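Local atomic coordinates of cystatin-2 (Ornithodoros moubata, PDB entry 3L0R), a protein that inhibits cysteine proteinases of the cathepsin family, both endopeptidases such as cathepsins L and S and exopeptidases such as cathepsins B, C and H. Residues Y54-E59 with A90-V95. Sequence-based numbering, arbitrary orientation.
Sequences YKLTIE and AVIYHV
Tyr54 and Leu56 pair antiparallel with Ile92 and Ala90 through four nearly straight backbone hydrogen bonds, and Lys55 faces Val91 between them as a non-hydrogen-bonded pair. At one end Tyr54 N gives its hydrogen to Ile92 O at 2.8 Å, and Ile92 N returns a bond to Tyr54 O. At the other, Leu56 N to Ala90 O and Ala90 N to Leu56 O both measure 2.7 Å. Val91 CA, next to the Ile92 N-H that bonds the same oxygen, makes a CA-H...O contact with Tyr54 O at 3.1 Å.

Tyr54, Leu56, Ala90 and Ile92 share one face of the sheet. This is the cystatin fold, an antiparallel sheet wrapped around helix 15-25, and Leu20 of that helix touches both Tyr54 and Leu56. Leu56 CD1 meets Ile92 CD1 at 3.5 Å, methyl against methyl. With CG anti to the carbonyl carbon (chi1 -63°), the Tyr54 ring runs beside His94, and the two side chains point the same way. His94 CB sits at the ring edge, 4.0 Å from Tyr54 CE2. One water bridges the pair, 2.6 Å from Tyr54 OH and 2.8 Å from His94 ND1.

On the other face, Lys55 CD rests 3.9 Å from Val91 CG2. The lysine chain bends at chi2, bringing CD there, and again at chi3, and its end leads away from segment 90-95. Lys55 also forms a cation-pi contact with Trp7.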
ATOM      1  N   TYR A  54      -6.445  -7.538   2.674  1.00 52.61           N
ATOM      2  CA  TYR A  54      -6.108  -7.075   1.310  1.00 51.29           C
ATOM      3  C   TYR A  54      -4.652  -7.344   1.108  1.00 51.08           C
ATOM      4  O   TYR A  54      -3.815  -6.875   1.891  1.00 51.47           O
ATOM      5  CB  TYR A  54      -6.385  -5.588   1.130  1.00 50.28           C
ATOM      6  CG  TYR A  54      -7.853  -5.251   1.290  1.00 51.45           C
ATOM      7  CD1 TYR A  54      -8.698  -5.198   0.175  1.00 51.93           C
ATOM      8  CD2 TYR A  54      -8.409  -5.012   2.562  1.00 49.88           C
ATOM      9  CE1 TYR A  54     -10.057  -4.898   0.309  1.00 52.40           C
ATOM     10  CE2 TYR A  54      -9.743  -4.715   2.708  1.00 50.29           C
ATOM     11  CZ  TYR A  54     -10.562  -4.664   1.582  1.00 53.79           C
ATOM     12  OH  TYR A  54     -11.887  -4.377   1.717  1.00 56.52           O
ATOM     13  N   LYS A  55      -4.366  -8.163   0.096  1.00 51.32           N
ATOM     14  CA  LYS A  55      -3.002  -8.439  -0.335  1.00 50.68           C
ATOM     15  C   LYS A  55      -2.680  -7.709  -1.667  1.00 50.51           C
ATOM     16  O   LYS A  55      -3.165  -8.068  -2.746  1.00 50.86           O
ATOM     17  CB  LYS A  55      -2.759  -9.947  -0.403  1.00 51.61           C
ATOM     18  CG  LYS A  55      -1.383 -10.329  -0.949  1.00 52.39           C
ATOM     19  CD  LYS A  55      -0.782 -11.472  -0.189  1.00 53.99           C
ATOM     20  CE  LYS A  55      -1.394 -12.782  -0.581  1.00 56.95           C
ATOM     21  NZ  LYS A  55      -1.073 -13.809   0.428  1.00 58.51           N
ATOM     22  N   LEU A  56      -1.850  -6.677  -1.565  1.00 49.76           N
ATOM     23  CA  LEU A  56      -1.517  -5.844  -2.708  1.00 49.76           C
ATOM     24  C   LEU A  56      -0.061  -6.008  -3.120  1.00 49.86           C
ATOM     25  O   LEU A  56       0.857  -5.821  -2.301  1.00 50.00           O
ATOM     26  CB  LEU A  56      -1.816  -4.374  -2.400  1.00 49.46           C
ATOM     27  CG  LEU A  56      -3.049  -4.086  -1.520  1.00 50.77           C
ATOM     28  CD1 LEU A  56      -2.992  -2.676  -0.990  1.00 49.75           C
ATOM     29  CD2 LEU A  56      -4.382  -4.344  -2.264  1.00 51.83           C
ATOM     30  N   THR A  57       0.125  -6.398  -4.378  1.00 49.88           N
ATOM     31  CA  THR A  57       1.405  -6.431  -5.026  1.00 50.50           C
ATOM     32  C   THR A  57       1.502  -5.100  -5.795  1.00 50.98           C
ATOM     33  O   THR A  57       0.704  -4.800  -6.697  1.00 50.92           O
ATOM     34  CB  THR A  57       1.526  -7.668  -5.958  1.00 52.71           C
ATOM     35  OG1 THR A  57       1.176  -8.847  -5.229  1.00 52.85           O
ATOM     36  CG2 THR A  57       2.944  -7.839  -6.491  1.00 53.41           C
ATOM     37  N   ILE A  58       2.462  -4.285  -5.378  1.00 50.97           N
ATOM     38  CA  ILE A  58       2.586  -2.915  -5.853  1.00 51.95           C
ATOM     39  C   ILE A  58       4.020  -2.589  -6.217  1.00 53.00           C
ATOM     40  O   ILE A  58       4.962  -3.232  -5.732  1.00 53.66           O
ATOM     41  CB  ILE A  58       2.104  -1.893  -4.796  1.00 50.49           C
ATOM     42  CG1 ILE A  58       3.139  -1.756  -3.674  1.00 50.69           C
ATOM     43  CG2 ILE A  58       0.686  -2.281  -4.260  1.00 50.75           C
ATOM     44  CD1 ILE A  58       2.575  -1.310  -2.322  1.00 48.86           C
ATOM     45  N   GLU A  59       4.173  -1.599  -7.090  1.00 53.86           N
ATOM     46  CA  GLU A  59       5.471  -0.997  -7.338  1.00 54.65           C
ATOM     47  C   GLU A  59       5.577   0.330  -6.628  1.00 53.35           C
ATOM     48  O   GLU A  59       4.678   1.174  -6.706  1.00 52.71           O
ATOM     49  CB  GLU A  59       5.737  -0.848  -8.824  1.00 57.24           C
ATOM     50  CG  GLU A  59       6.027  -2.178  -9.462  1.00 60.58           C
ATOM     51  CD  GLU A  59       6.079  -2.114 -10.963  1.00 66.21           C
ATOM     52  OE1 GLU A  59       5.833  -1.023 -11.532  1.00 68.48           O
ATOM     53  OE2 GLU A  59       6.366  -3.169 -11.580  1.00 70.34           O
ATOM     54  N   ALA A  90       2.052  -5.904   0.160  1.00 52.47           N
ATOM     55  CA  ALA A  90       1.465  -5.362   1.380  1.00 52.19           C
ATOM     56  C   ALA A  90       0.171  -6.086   1.740  1.00 52.71           C
ATOM     57  O   ALA A  90      -0.715  -6.271   0.892  1.00 52.49           O
ATOM     58  CB  ALA A  90       1.214  -3.862   1.235  1.00 50.58           C
ATOM     59  N   VAL A  91       0.079  -6.502   3.005  1.00 53.73           N
ATOM     60  CA  VAL A  91      -1.154  -7.053   3.549  1.00 53.77           C
ATOM     61  C   VAL A  91      -1.714  -6.086   4.586  1.00 53.99           C
ATOM     62  O   VAL A  91      -1.035  -5.743   5.570  1.00 54.39           O
ATOM     63  CB  VAL A  91      -0.981  -8.471   4.141  1.00 55.41           C
ATOM     64  CG1 VAL A  91      -2.331  -9.015   4.633  1.00 55.07           C
ATOM     65  CG2 VAL A  91      -0.362  -9.430   3.115  1.00 54.63           C
ATOM     66  N   ILE A  92      -2.942  -5.634   4.306  1.00 53.57           N
ATOM     67  CA  ILE A  92      -3.742  -4.775   5.178  1.00 53.35           C
ATOM     68  C   ILE A  92      -4.916  -5.567   5.719  1.00 54.25           C
ATOM     69  O   ILE A  92      -5.685  -6.168   4.953  1.00 53.63           O
ATOM     70  CB  ILE A  92      -4.314  -3.510   4.441  1.00 52.30           C
ATOM     71  CG1 ILE A  92      -3.197  -2.615   3.936  1.00 51.60           C
ATOM     72  CG2 ILE A  92      -5.243  -2.685   5.361  1.00 52.31           C
ATOM     73  CD1 ILE A  92      -2.939  -2.759   2.499  1.00 54.05           C
ATOM     74  N   TYR A  93      -5.023  -5.535   7.046  1.00 55.53           N
ATOM     75  CA  TYR A  93      -6.134  -6.054   7.811  1.00 57.07           C
ATOM     76  C   TYR A  93      -7.099  -4.912   8.146  1.00 56.82           C
ATOM     77  O   TYR A  93      -6.702  -3.918   8.765  1.00 56.00           O
ATOM     78  CB  TYR A  93      -5.588  -6.663   9.088  1.00 59.81           C
ATOM     79  CG  TYR A  93      -6.603  -7.411   9.907  1.00 63.77           C
ATOM     80  CD1 TYR A  93      -7.462  -8.321   9.318  1.00 66.64           C
ATOM     81  CD2 TYR A  93      -6.700  -7.217  11.267  1.00 65.97           C
ATOM     82  CE1 TYR A  93      -8.394  -9.019  10.061  1.00 69.09           C
ATOM     83  CE2 TYR A  93      -7.629  -7.910  12.012  1.00 70.48           C
ATOM     84  CZ  TYR A  93      -8.470  -8.816  11.393  1.00 70.38           C
ATOM     85  OH  TYR A  93      -9.399  -9.522  12.119  1.00 73.54           O
ATOM     86  N   HIS A  94      -8.359  -5.063   7.720  1.00 58.13           N
ATOM     87  CA  HIS A  94      -9.405  -4.055   7.898  1.00 55.92           C
ATOM     88  C   HIS A  94     -10.542  -4.611   8.763  1.00 54.04           C
ATOM     89  O   HIS A  94     -11.109  -5.658   8.456  1.00 53.53           O
ATOM     90  CB  HIS A  94      -9.950  -3.614   6.527  1.00 57.19           C
ATOM     91  CG  HIS A  94     -10.903  -2.448   6.573  1.00 58.27           C
ATOM     92  ND1 HIS A  94     -11.862  -2.233   5.602  1.00 61.61           N
ATOM     93  CD2 HIS A  94     -11.033  -1.426   7.452  1.00 58.71           C
ATOM     94  CE1 HIS A  94     -12.545  -1.138   5.885  1.00 60.30           C
ATOM     95  NE2 HIS A  94     -12.056  -0.623   6.996  1.00 60.58           N
ATOM     96  N   VAL A  95     -10.858  -3.912   9.855  1.00 52.89           N
ATOM     97  CA  VAL A  95     -12.036  -4.231  10.653  1.00 51.20           C
ATOM     98  C   VAL A  95     -13.011  -3.054  10.507  1.00 52.35           C
ATOM     99  O   VAL A  95     -12.960  -2.095  11.295  1.00 53.94           O
ATOM    100  CB  VAL A  95     -11.663  -4.480  12.127  1.00 51.02           C
ATOM    101  CG1 VAL A  95     -12.909  -4.790  12.988  1.00 48.14           C
ATOM    102  CG2 VAL A  95     -10.628  -5.597  12.215  1.00 51.94           C
TER
HETATM  103  O   HOH W   1     -13.116  -4.098   3.999  1.00 48.89           O